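Local coordinates for protein alanine racemase, biosynthetic (Pseudomonas aeruginosa PAO1, PDB 6A2F) that belongs to the alanine racemase family, carries covalently bound pyridoxal phosphate, and pairs a TIM-barrel domain with a beta-rich C-terminal domain in a two-chain assembly, at residues S11-N16 against K231-L236; Y38-R43 against E343-V348; A192-V197 against P210-Y215; G267-G272 against D303-D308; D275-T280 against G298-D303. One frame throughout, in Å; residues are numbered along the deposited sequence.

Contact 1 (S11-N16 against K231-L236); sequences SAIRHN and KPAMSL
The carboxamide of N16 reads both polar backbone groups of K231 at once. Its ND2 donates to K231 O over 2.8 Å in a nearly straight bond (170°), with the carbonyl close to the plane of the amide, while K231 N gives its hydrogen to N16 OD1 at 2.9 Å, in the carbonyl plane on a lone pair. Asparagine suits the place because its side chain carries a donor and an acceptor side by side, as a peptide group does. CG of N16 stands anti to its own carbonyl carbon (chi1 -62°), which swings the amide off the helix to K231.

Two alanines keep the approach close: A12 CB lies 3.8 Å from K231 CB, and A233 CB receives I13 CG1 at 3.7 Å. At the outer edge the extended K231 chain crosses the H15 ring at about a right angle, its CE 4.2 Å from the ring centroid and almost on the normal, a CH-pi contact. K231 NZ also lies near H15 NE2, which would probably disfavour a proton on the imidazole.

Farther out, N16 ND2 also bonds L214 O, and the backbone of A233 pairs with D9 and Y215. The whole is a domain junction: helix 10-22 of the TIM-barrel domain is clasped to the chain just as it enters strand 234-246 of the C-terminal domain.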
# COMPACT_ATOMS: atom_id res chain seq x y z
N SER A 11 -18.45 15.57 1.53
CA SER A 11 -18.86 16.93 1.15
C SER A 11 -17.66 17.85 0.90
O SER A 11 -17.80 18.88 0.22
CB SER A 11 -19.83 17.52 2.18
OG SER A 11 -19.13 17.90 3.35
N ALA A 12 -16.49 17.49 1.44
CA ALA A 12 -15.25 18.17 1.06
C ALA A 12 -14.89 17.86 -0.40
O ALA A 12 -14.40 18.73 -1.13
CB ALA A 12 -14.11 17.78 1.99
N ILE A 13 -15.14 16.62 -0.83
CA ILE A 13 -14.91 16.20 -2.22
C ILE A 13 -15.85 16.96 -3.16
O ILE A 13 -15.43 17.44 -4.21
CB ILE A 13 -15.04 14.67 -2.39
CG1 ILE A 13 -13.91 13.96 -1.65
CG2 ILE A 13 -15.05 14.28 -3.87
CD1 ILE A 13 -14.11 12.48 -1.43
N ARG A 14 -17.12 17.09 -2.76
CA ARG A 14 -18.09 17.89 -3.52
C ARG A 14 -17.61 19.34 -3.65
O ARG A 14 -17.68 19.92 -4.74
CB ARG A 14 -19.48 17.85 -2.86
CG ARG A 14 -20.16 16.48 -2.88
CD ARG A 14 -21.61 16.56 -2.44
NE ARG A 14 -22.49 17.05 -3.49
CZ ARG A 14 -23.80 17.22 -3.38
NH1 ARG A 14 -24.43 16.93 -2.24
NH2 ARG A 14 -24.50 17.67 -4.41
N HIS A 15 -17.12 19.90 -2.55
CA HIS A 15 -16.56 21.26 -2.52
C HIS A 15 -15.37 21.41 -3.48
O HIS A 15 -15.33 22.34 -4.29
CB HIS A 15 -16.14 21.64 -1.09
CG HIS A 15 -15.54 23.01 -0.98
ND1 HIS A 15 -14.20 23.25 -1.21
CD2 HIS A 15 -16.10 24.20 -0.66
CE1 HIS A 15 -13.96 24.54 -1.04
NE2 HIS A 15 -15.09 25.14 -0.71
N ASN A 16 -14.42 20.48 -3.40
CA ASN A 16 -13.22 20.55 -4.23
C ASN A 16 -13.53 20.37 -5.71
O ASN A 16 -12.89 20.98 -6.56
CB ASN A 16 -12.19 19.51 -3.78
CG ASN A 16 -11.71 19.73 -2.36
OD1 ASN A 16 -11.72 20.85 -1.84
ND2 ASN A 16 -11.27 18.65 -1.72
N LYS A 231 -10.21 21.47 0.59
CA LYS A 231 -10.51 20.82 1.86
C LYS A 231 -10.10 19.34 1.85
O LYS A 231 -10.49 18.60 0.94
CB LYS A 231 -12.00 20.94 2.19
CG LYS A 231 -12.46 22.37 2.43
CD LYS A 231 -13.92 22.40 2.86
CE LYS A 231 -14.35 23.81 3.22
NZ LYS A 231 -15.80 23.86 3.56
N PRO A 232 -9.31 18.91 2.85
CA PRO A 232 -8.83 17.51 2.90
C PRO A 232 -9.98 16.52 3.07
O PRO A 232 -10.83 16.70 3.93
CB PRO A 232 -7.90 17.49 4.11
CG PRO A 232 -8.28 18.68 4.93
CD PRO A 232 -8.76 19.71 3.96
N ALA A 233 -9.99 15.49 2.24
CA ALA A 233 -11.07 14.51 2.26
C ALA A 233 -10.84 13.41 3.29
O ALA A 233 -11.79 13.01 3.97
CB ALA A 233 -11.27 13.91 0.87
N MET A 234 -9.61 12.93 3.40
CA MET A 234 -9.30 11.79 4.26
C MET A 234 -8.64 12.18 5.57
O MET A 234 -7.68 12.96 5.59
CB MET A 234 -8.44 10.75 3.54
CG MET A 234 -8.38 9.40 4.26
SD MET A 234 -7.02 8.31 3.79
CE MET A 234 -7.56 7.78 2.17
N SER A 235 -9.15 11.63 6.67
CA SER A 235 -8.53 11.77 7.97
C SER A 235 -8.20 10.38 8.49
O SER A 235 -9.09 9.58 8.78
CB SER A 235 -9.48 12.50 8.93
OG SER A 235 -8.74 13.18 9.93
N LEU A 236 -6.90 10.07 8.58
CA LEU A 236 -6.46 8.79 9.11
C LEU A 236 -6.13 8.95 10.59
O LEU A 236 -5.15 9.60 10.96
CB LEU A 236 -5.26 8.24 8.32
CG LEU A 236 -4.77 6.83 8.65
CD1 LEU A 236 -5.84 5.78 8.35
CD2 LEU A 236 -3.48 6.50 7.92

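Contact 2 (Y38-R43 against E343-V348); sequences YGHGAR and ELLSKV
At the buried seam between the two domains, the loop at G39 and H40, shortly after the modified lysine at position 34, is packed against L345 and S346 at the C-terminal end of helix 341-346. No conventional hydrogen bond spans the two segments. Instead G39 CA points its hydrogen at L345 O, 3.6 Å away and nearly straight (168° at the hydrogen), and S346 CA makes a more bent contact with Y38 O at 3.6 Å. Glycine fits here twice over: its phi is positive (82°), and with no side chain it leaves room for the L345 carbonyl.

L345 presents its methyls to the imidazole of H40. CD1 meets H40 CE1 at 3.8 Å, at the ring edge and near its plane, and CD2 lies 3.9 Å from H40 NE2. H40 CG sits beside its own backbone N (chi1 -64°), which turns the ring toward the leucine; H40 ND1 is held by A37 O, and Y215 stacks on the ring.

The loop belongs to the TIM-barrel domain and the helix to the C-terminal one, and their seam adjoins the cofactor: Y38 OH bonds the phosphate of the modified lysine and Y38 stacks on Y215. S346 OG turns back to Y342 O. Beyond the seam, K347 NZ and E343 OE2 form a salt bridge (3.1 Å, its hydrogen bond weak) and reach the second subunit, bonding its Y277 O and R279 N respectively.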
# COMPACT_ATOMS: atom_id res chain seq x y z
N TYR A 38 -8.81 7.02 -5.31
CA TYR A 38 -7.56 7.35 -4.62
C TYR A 38 -7.62 6.90 -3.15
O TYR A 38 -7.22 7.63 -2.24
CB TYR A 38 -7.29 8.87 -4.71
CG TYR A 38 -6.91 9.41 -6.09
CD1 TYR A 38 -7.62 9.05 -7.24
CD2 TYR A 38 -5.87 10.32 -6.22
CE1 TYR A 38 -7.28 9.56 -8.48
CE2 TYR A 38 -5.52 10.84 -7.46
CZ TYR A 38 -6.22 10.46 -8.59
OH TYR A 38 -5.87 10.99 -9.81
N GLY A 39 -8.16 5.70 -2.93
CA GLY A 39 -8.27 5.13 -1.60
C GLY A 39 -9.45 5.61 -0.77
O GLY A 39 -9.66 5.13 0.34
N HIS A 40 -10.25 6.53 -1.30
CA HIS A 40 -11.36 7.11 -0.55
C HIS A 40 -12.66 6.29 -0.65
O HIS A 40 -13.60 6.53 0.11
CB HIS A 40 -11.60 8.56 -0.98
CG HIS A 40 -10.45 9.47 -0.68
ND1 HIS A 40 -9.29 9.48 -1.43
CD2 HIS A 40 -10.27 10.39 0.30
CE1 HIS A 40 -8.45 10.37 -0.93
NE2 HIS A 40 -9.02 10.94 0.12
N GLY A 41 -12.68 5.32 -1.57
CA GLY A 41 -13.85 4.47 -1.79
C GLY A 41 -14.66 4.95 -2.97
O GLY A 41 -15.43 5.90 -2.86
N ALA A 42 -14.49 4.27 -4.11
CA ALA A 42 -15.16 4.67 -5.36
C ALA A 42 -16.68 4.71 -5.22
O ALA A 42 -17.33 5.65 -5.68
CB ALA A 42 -14.76 3.75 -6.51
N ARG A 43 -17.24 3.69 -4.58
CA ARG A 43 -18.69 3.58 -4.38
C ARG A 43 -19.27 4.83 -3.69
O ARG A 43 -20.25 5.40 -4.17
CB ARG A 43 -19.00 2.29 -3.62
CG ARG A 43 -20.46 2.02 -3.31
CD ARG A 43 -20.63 0.58 -2.83
NE ARG A 43 -21.25 0.50 -1.50
CZ ARG A 43 -20.59 0.25 -0.37
NH1 ARG A 43 -21.25 0.21 0.79
NH2 ARG A 43 -19.28 0.03 -0.37
N GLU A 343 0.41 8.77 -3.13
CA GLU A 343 0.80 7.44 -2.67
C GLU A 343 0.19 7.09 -1.32
O GLU A 343 -0.35 6.00 -1.15
CB GLU A 343 2.32 7.28 -2.64
CG GLU A 343 2.74 5.84 -2.34
CD GLU A 343 4.23 5.58 -2.42
OE1 GLU A 343 5.04 6.49 -2.11
OE2 GLU A 343 4.60 4.44 -2.78
N LEU A 344 0.27 8.02 -0.37
CA LEU A 344 -0.25 7.80 0.97
C LEU A 344 -1.76 7.55 0.95
O LEU A 344 -2.24 6.62 1.59
CB LEU A 344 0.09 8.97 1.89
CG LEU A 344 1.43 8.92 2.65
CD1 LEU A 344 2.62 8.74 1.72
CD2 LEU A 344 1.60 10.19 3.49
N LEU A 345 -2.49 8.38 0.19
CA LEU A 345 -3.94 8.28 0.09
C LEU A 345 -4.41 6.99 -0.60
O LEU A 345 -5.26 6.27 -0.07
CB LEU A 345 -4.53 9.50 -0.64
CG LEU A 345 -4.48 10.88 0.04
CD1 LEU A 345 -5.02 11.95 -0.90
CD2 LEU A 345 -5.27 10.88 1.35
N SER A 346 -3.83 6.69 -1.76
CA SER A 346 -4.31 5.57 -2.57
C SER A 346 -3.85 4.20 -2.07
O SER A 346 -4.33 3.17 -2.55
CB SER A 346 -3.94 5.75 -4.04
OG SER A 346 -2.56 5.58 -4.24
N LYS A 347 -2.94 4.18 -1.09
CA LYS A 347 -2.43 2.92 -0.55
C LYS A 347 -2.93 2.54 0.84
O LYS A 347 -2.47 1.56 1.43
CB LYS A 347 -0.90 2.86 -0.61
CG LYS A 347 -0.39 2.40 -1.95
CD LYS A 347 0.93 1.66 -1.81
CE LYS A 347 2.09 2.51 -2.26
NZ LYS A 347 3.27 1.66 -2.57
N VAL A 348 -3.87 3.32 1.36
CA VAL A 348 -4.57 2.94 2.58
C VAL A 348 -5.31 1.62 2.31
O VAL A 348 -6.21 1.56 1.46
CB VAL A 348 -5.52 4.06 3.07
CG1 VAL A 348 -6.29 3.62 4.30
CG2 VAL A 348 -4.73 5.33 3.36

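Contact 3 (A192-V197 against P210-Y215); sequences ANSAAV and PGIMLY
Polar contacts centre on the hydroxyl of S194. M213 N donates to S194 OG across 3.2 Å in a nearly straight bond (168°). The same oxygen also bonds OP3 of the modified lysine at position 34, so the serine links the phosphate to the backbone of the opposing turn. Serine suits the place: it is compact enough for S194 CB to lie 3.7 Å from M213 CB while its hydroxyl serves the phosphate. Within 192-197, N193 acts as N-cap: its OD1 accepts from A196 N at 3.1 Å, which caps the first turn of helix 194-199, where S194 is the first residue.

The apolar contacts lie beside it. M213 CG takes the position between backbone N and carbonyl carbon (chi1 77°), bringing its bent chain back along S194. Its SD then meets V197 CG1 at 3.9 Å, the two side chains crossing at about a right angle. V197 CG2 reaches P210 CD more loosely, at 4.4 Å. M213 also packs on L19 and A20 of helix 10-22.

With G211 N bonding OP3 and I212 N bonding OP1 of the cofactor-modified lysine, the two segments make up part of the phosphate-binding cup of a pyridoxal phosphate enzyme built on a TIM barrel.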
# COMPACT_ATOMS: atom_id res chain seq x y z
N ALA A 192 -6.01 18.98 -19.32
CA ALA A 192 -5.71 19.46 -17.96
C ALA A 192 -5.94 18.45 -16.83
O ALA A 192 -7.08 18.04 -16.58
CB ALA A 192 -6.48 20.74 -17.68
N ASN A 193 -4.86 18.07 -16.15
CA ASN A 193 -4.95 17.41 -14.84
C ASN A 193 -5.18 18.46 -13.73
O ASN A 193 -5.36 19.64 -14.04
CB ASN A 193 -3.71 16.54 -14.55
CG ASN A 193 -2.39 17.30 -14.69
OD1 ASN A 193 -2.36 18.54 -14.77
ND2 ASN A 193 -1.29 16.57 -14.70
N SER A 194 -5.16 18.05 -12.46
CA SER A 194 -5.41 18.97 -11.34
C SER A 194 -4.46 20.15 -11.39
O SER A 194 -4.89 21.31 -11.31
CB SER A 194 -5.27 18.25 -10.00
OG SER A 194 -6.26 17.25 -9.83
N ALA A 195 -3.17 19.85 -11.54
CA ALA A 195 -2.13 20.86 -11.66
C ALA A 195 -2.50 21.92 -12.70
O ALA A 195 -2.50 23.12 -12.40
CB ALA A 195 -0.80 20.21 -12.00
N ALA A 196 -2.85 21.46 -13.90
CA ALA A 196 -3.18 22.35 -15.00
C ALA A 196 -4.52 23.06 -14.81
O ALA A 196 -4.69 24.19 -15.25
CB ALA A 196 -3.15 21.60 -16.33
N VAL A 197 -5.47 22.38 -14.15
CA VAL A 197 -6.79 22.97 -13.87
C VAL A 197 -6.63 24.25 -13.06
O VAL A 197 -7.38 25.22 -13.23
CB VAL A 197 -7.73 21.99 -13.12
CG1 VAL A 197 -8.93 22.72 -12.51
CG2 VAL A 197 -8.21 20.89 -14.06
N PRO A 210 -9.69 16.65 -13.24
CA PRO A 210 -9.16 16.72 -11.89
C PRO A 210 -9.24 15.39 -11.14
O PRO A 210 -10.29 14.74 -11.13
CB PRO A 210 -10.04 17.78 -11.21
CG PRO A 210 -11.31 17.76 -11.98
CD PRO A 210 -10.92 17.45 -13.39
N GLY A 211 -8.11 14.99 -10.56
CA GLY A 211 -8.03 13.84 -9.67
C GLY A 211 -7.67 14.27 -8.25
O GLY A 211 -8.55 14.55 -7.44
N ILE A 212 -6.37 14.34 -7.98
CA ILE A 212 -5.85 14.59 -6.63
C ILE A 212 -6.47 15.80 -5.91
O ILE A 212 -6.74 15.74 -4.71
CB ILE A 212 -4.30 14.65 -6.62
CG1 ILE A 212 -3.73 14.58 -5.19
CG2 ILE A 212 -3.78 15.87 -7.37
CD1 ILE A 212 -3.82 13.21 -4.54
N MET A 213 -6.73 16.88 -6.66
CA MET A 213 -7.29 18.10 -6.07
C MET A 213 -8.69 17.88 -5.48
O MET A 213 -9.09 18.57 -4.54
CB MET A 213 -7.30 19.26 -7.07
CG MET A 213 -8.40 19.21 -8.12
SD MET A 213 -8.38 20.65 -9.22
CE MET A 213 -9.02 21.93 -8.15
N LEU A 214 -9.40 16.90 -6.03
CA LEU A 214 -10.72 16.52 -5.53
C LEU A 214 -10.67 16.05 -4.09
O LEU A 214 -11.65 16.18 -3.36
CB LEU A 214 -11.33 15.42 -6.41
CG LEU A 214 -12.33 15.77 -7.53
CD1 LEU A 214 -12.05 17.10 -8.21
CD2 LEU A 214 -12.39 14.64 -8.54
N TYR A 215 -9.53 15.53 -3.67
CA TYR A 215 -9.40 14.90 -2.36
C TYR A 215 -8.68 15.79 -1.34
O TYR A 215 -8.38 15.37 -0.22
CB TYR A 215 -8.75 13.51 -2.51
CG TYR A 215 -9.41 12.68 -3.59
CD1 TYR A 215 -10.59 11.97 -3.35
CD2 TYR A 215 -8.87 12.62 -4.88
CE1 TYR A 215 -11.21 11.23 -4.34
CE2 TYR A 215 -9.48 11.88 -5.88
CZ TYR A 215 -10.64 11.18 -5.61
OH TYR A 215 -11.24 10.43 -6.61

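Contact 4 (G267-G272 against D303-D308); sequences GTVSCG and DMLAVD. With DLY (D-lysine), chain D.
V269 O draws several hydrogens to itself: L305 N bonds it at 3.1 Å, the M304 CA hydrogen approaches from 3.4 Å, and C271 N adds a weak bond from within the inverse gamma turn centred on S270. The return bond, V269 N to L305 O, is modelled at 2.5 Å, a length best treated as doubtful. Two residues along, beyond the non-hydrogen-bonded pair of T268 and A306, G267 and V307 make the next hydrogen-bonded pair, V307 N to G267 O at 2.8 Å and G267 N to V307 O at 3.1 Å, both close to straight (160° and 169°).

These are neighbouring antiparallel strands, 264-269 and 305-308, of the mixed sheet in the C-terminal domain. V269 and L305 lie side by side on one face, pointing the same way into the apolar interior with L296, L323, A238 and L240; L305 CG stands roughly anti to its backbone N (chi1 152°), laying its methyl CD2 against V269 in a tight fit. The opposite face carries T268 and A306, which R130 of the second subunit covers, and T268 CG2 packs 3.9 Å from M304 CB.

Just before strand 305-308, D303 and M304 line the D-lysine pocket, and G272 CA, bare of any side chain, lies close to M304 N. D303 N donates to D-lysine OXT at 3.0 Å. D303 OD1 is held by a salt bridge with R351.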
# COMPACT_ATOMS: atom_id res chain seq x y z
N GLY A 267 5.77 6.72 22.78
CA GLY A 267 4.44 6.15 22.61
C GLY A 267 4.29 5.33 21.35
O GLY A 267 4.82 5.70 20.30
N THR A 268 3.57 4.22 21.44
CA THR A 268 3.32 3.35 20.29
C THR A 268 1.91 3.58 19.73
O THR A 268 0.94 3.69 20.49
CB THR A 268 3.53 1.86 20.66
OG1 THR A 268 4.83 1.70 21.24
CG2 THR A 268 3.42 0.95 19.43
N VAL A 269 1.82 3.65 18.41
CA VAL A 269 0.57 3.99 17.71
C VAL A 269 0.06 2.80 16.89
O VAL A 269 0.84 2.04 16.30
CB VAL A 269 0.77 5.23 16.81
CG1 VAL A 269 -0.48 5.54 16.00
CG2 VAL A 269 1.15 6.44 17.66
N SER A 270 -1.27 2.67 16.85
CA SER A 270 -1.95 1.59 16.15
C SER A 270 -2.06 1.83 14.64
O SER A 270 -3.16 1.87 14.07
CB SER A 270 -3.33 1.36 16.76
OG SER A 270 -4.05 2.59 16.83
N CYS A 271 -0.91 2.01 14.00
CA CYS A 271 -0.82 2.20 12.55
C CYS A 271 0.57 1.80 12.07
O CYS A 271 1.56 2.18 12.68
CB CYS A 271 -1.11 3.65 12.16
SG CYS A 271 -1.10 3.96 10.37
N GLY A 272 0.63 1.04 10.99
CA GLY A 272 1.90 0.59 10.42
C GLY A 272 1.86 0.50 8.92
O GLY A 272 0.86 0.85 8.29
N ASP A 303 2.31 -3.21 11.81
CA ASP A 303 1.09 -2.73 12.41
C ASP A 303 1.28 -1.60 13.40
O ASP A 303 0.31 -1.06 13.91
CB ASP A 303 0.39 -3.90 13.11
CG ASP A 303 0.34 -5.14 12.25
OD1 ASP A 303 -0.53 -5.21 11.36
OD2 ASP A 303 1.16 -6.05 12.45
N MET A 304 2.53 -1.27 13.70
CA MET A 304 2.81 -0.25 14.72
C MET A 304 3.78 0.85 14.32
O MET A 304 4.62 0.70 13.45
CB MET A 304 3.29 -0.93 16.00
CG MET A 304 2.24 -1.80 16.67
SD MET A 304 2.88 -2.86 17.98
CE MET A 304 3.76 -4.10 17.05
N LEU A 305 3.61 1.99 14.99
CA LEU A 305 4.44 3.17 14.79
C LEU A 305 4.77 3.77 16.15
O LEU A 305 3.99 3.64 17.09
CB LEU A 305 3.72 4.20 13.91
CG LEU A 305 4.10 5.66 14.12
CD1 LEU A 305 3.44 6.54 13.07
CD2 LEU A 305 3.72 6.13 15.52
N ALA A 306 5.92 4.42 16.25
CA ALA A 306 6.35 5.03 17.51
C ALA A 306 6.59 6.53 17.38
O ALA A 306 7.08 7.00 16.36
CB ALA A 306 7.59 4.33 18.06
N VAL A 307 6.23 7.28 18.41
CA VAL A 307 6.38 8.73 18.40
C VAL A 307 7.09 9.24 19.65
O VAL A 307 6.95 8.66 20.73
CB VAL A 307 5.02 9.46 18.25
CG1 VAL A 307 4.39 9.15 16.90
CG2 VAL A 307 4.07 9.10 19.39
N ASP A 308 7.85 10.32 19.49
CA ASP A 308 8.53 10.96 20.61
C ASP A 308 7.56 11.86 21.38
O ASP A 308 7.14 12.90 20.88
CB ASP A 308 9.75 11.76 20.13
CG ASP A 308 10.64 12.23 21.27
OD1 ASP A 308 10.23 12.10 22.44
OD2 ASP A 308 11.75 12.74 20.99
N DLY D . 6.45 -5.33 15.66
CA DLY D . 5.81 -5.99 14.47
C DLY D . 4.44 -5.43 14.22
O DLY D . 3.44 -6.14 14.32
CB DLY D . 6.70 -5.77 13.25
CG DLY D . 6.72 -6.95 12.29
CD DLY D . 6.93 -6.48 10.85
CE DLY D . 8.41 -6.26 10.54
NZ DLY D . 8.57 -4.91 10.03
OXT DLY D . 4.25 -4.25 13.89

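Contact 5 (D275-T280 against G298-D303); sequences DGYPRT and GRVSMD. With DLY (D-lysine), chain D; ACT (acetate ion), chain E.
The two loops run without regular strand or helix and are joined by no direct hydrogen bond, nearest where R279 CA and V300 CA stand 5.2 Å apart. Both belong to the C-terminal beta domain, one before and one after the strand pair 286-289 and 292-296: 298-303 lines the D-lysine pocket, 275-280 packs against it, and both lie at the boundary with the second subunit.

At the closest point the backbones share a water: it donates to R279 O at 2.6 Å and accepts from V300 N at 2.9 Å. V300 CB packs beside the same carbonyl, 3.5 Å from R279 O, and V300 CG2 reaches Y277 CD2 at 4.2 Å; the two side chains cross at about a right angle. A branched apolar residue suits a place between the Y277 ring and the backbone oxygens of P278 and R279. P278 in turn lies over a face of the Y277 ring.

R279 CG stands anti to the backbone N (chi1 174°) and the chain runs out extended, bringing its guanidinium near R299 CD. An acetate ion, probably from the crystallisation liquor, sits beside them: R279 NH2 donates to acetate OXT at 2.6 Å, in the guanidinium plane, and R299 CD lies 3.3 Å from the same oxygen. R279 NH1 reaches T339 of the second subunit.

At the start of 275-280, D275 is gripped by R2 and R351 through OD1 and by G272 N through OD2. S301 OG, also bonded to M304 O and to R130 of the second subunit, hydrogen-bonds D-lysine OXT at 2.6 Å.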
# COMPACT_ATOMS: atom_id res chain seq x y z
N ASP A 275 -1.02 -0.88 6.92
CA ASP A 275 -2.20 -0.03 6.86
C ASP A 275 -2.09 0.97 5.71
O ASP A 275 -3.07 1.62 5.34
CB ASP A 275 -2.41 0.69 8.18
CG ASP A 275 -2.52 -0.27 9.36
OD1 ASP A 275 -3.43 -1.14 9.35
OD2 ASP A 275 -1.70 -0.14 10.30
N GLY A 276 -0.89 1.09 5.14
CA GLY A 276 -0.64 2.02 4.05
C GLY A 276 0.44 3.04 4.36
O GLY A 276 0.93 3.73 3.46
N TYR A 277 0.81 3.14 5.64
CA TYR A 277 1.83 4.09 6.07
C TYR A 277 3.18 3.73 5.44
O TYR A 277 3.50 2.55 5.27
CB TYR A 277 1.93 4.12 7.60
CG TYR A 277 2.41 5.46 8.12
CD1 TYR A 277 1.52 6.50 8.37
CD2 TYR A 277 3.77 5.70 8.33
CE1 TYR A 277 1.96 7.73 8.82
CE2 TYR A 277 4.22 6.93 8.78
CZ TYR A 277 3.31 7.94 9.02
OH TYR A 277 3.75 9.16 9.47
N PRO A 278 3.96 4.76 5.04
CA PRO A 278 5.29 4.46 4.48
C PRO A 278 6.21 3.81 5.51
O PRO A 278 6.40 4.36 6.60
CB PRO A 278 5.83 5.85 4.10
CG PRO A 278 4.60 6.66 3.86
CD PRO A 278 3.60 6.18 4.88
N ARG A 279 6.76 2.64 5.18
CA ARG A 279 7.65 1.93 6.10
C ARG A 279 8.90 2.73 6.45
O ARG A 279 9.39 2.67 7.59
CB ARG A 279 8.05 0.56 5.56
CG ARG A 279 9.08 -0.13 6.44
CD ARG A 279 9.53 -1.48 5.93
NE ARG A 279 10.67 -1.93 6.73
CZ ARG A 279 11.94 -1.65 6.45
NH1 ARG A 279 12.26 -0.95 5.37
NH2 ARG A 279 12.90 -2.09 7.25
N THR A 280 9.42 3.47 5.47
CA THR A 280 10.71 4.15 5.60
C THR A 280 10.61 5.58 6.17
O THR A 280 11.60 6.31 6.21
CB THR A 280 11.49 4.17 4.26
OG1 THR A 280 10.66 4.74 3.23
CG2 THR A 280 11.89 2.76 3.86
N GLY A 298 11.95 5.89 15.52
CA GLY A 298 12.19 4.48 15.23
C GLY A 298 11.54 4.03 13.94
O GLY A 298 10.67 4.72 13.41
N ARG A 299 11.97 2.88 13.43
CA ARG A 299 11.41 2.30 12.21
C ARG A 299 9.92 2.01 12.39
O ARG A 299 9.50 1.49 13.42
CB ARG A 299 12.11 0.99 11.83
CG ARG A 299 13.52 1.13 11.28
CD ARG A 299 13.85 -0.05 10.37
NE ARG A 299 15.28 -0.26 10.15
CZ ARG A 299 16.06 0.52 9.39
NH1 ARG A 299 15.56 1.60 8.79
NH2 ARG A 299 17.35 0.22 9.25
N VAL A 300 9.14 2.36 11.38
CA VAL A 300 7.75 1.94 11.29
C VAL A 300 7.74 0.43 11.05
O VAL A 300 8.49 -0.09 10.22
CB VAL A 300 7.01 2.69 10.15
CG1 VAL A 300 5.56 2.23 10.04
CG2 VAL A 300 7.06 4.19 10.38
N SER A 301 6.90 -0.29 11.80
CA SER A 301 6.72 -1.71 11.57
C SER A 301 5.37 -1.98 10.89
O SER A 301 4.68 -1.04 10.48
CB SER A 301 6.89 -2.49 12.87
OG SER A 301 5.84 -2.22 13.78
N MET A 302 5.01 -3.26 10.74
CA MET A 302 3.83 -3.65 9.97
C MET A 302 2.51 -3.09 10.51
O MET A 302 1.68 -2.60 9.75
CB MET A 302 3.76 -5.18 9.85
CG MET A 302 2.69 -5.71 8.91
SD MET A 302 2.86 -7.47 8.54
CE MET A 302 4.30 -7.42 7.47
N ASP A 303 2.31 -3.21 11.81
CA ASP A 303 1.09 -2.73 12.41
C ASP A 303 1.28 -1.60 13.40
O ASP A 303 0.31 -1.06 13.91
CB ASP A 303 0.39 -3.90 13.11
CG ASP A 303 0.34 -5.14 12.25
OD1 ASP A 303 -0.53 -5.21 11.36
OD2 ASP A 303 1.16 -6.05 12.45
N DLY D . 6.45 -5.33 15.66
CA DLY D . 5.81 -5.99 14.47
C DLY D . 4.44 -5.43 14.22
O DLY D . 3.44 -6.14 14.32
CB DLY D . 6.70 -5.77 13.25
CG DLY D . 6.72 -6.95 12.29
CD DLY D . 6.93 -6.48 10.85
CE DLY D . 8.41 -6.26 10.54
NZ DLY D . 8.57 -4.91 10.03
OXT DLY D . 4.25 -4.25 13.89
C ACT E . 12.15 -4.19 9.71
O ACT E . 10.96 -4.38 9.35
OXT ACT E . 12.68 -3.06 9.64
CH3 ACT E . 12.96 -5.34 10.23
O HOH W 1 10.50 4.13 9.47

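In the fold
Contacts 2, 3, 4 and 5 are buried, whereas contact 1 is only partly so, with K231 on the surface. Contacts 1, 2 and 3 cluster where the two domains meet: contact 3 lies entirely in the barrel domain, while contacts 1 and 2 each join the barrel to the C-terminal domain. Their chemistry differs, with a side chain clasping backbone in contact 1, hydrogen-bond-free packing in contact 2 and phosphate binding in contact 3. Contacts 4 and 5, about 8 Å apart between centres, share D303 and the D-lysine; sheet bonds rule the former, a shared water and side-chain packing the latter. Contacts 2, 4 and 5 all touch the second subunit.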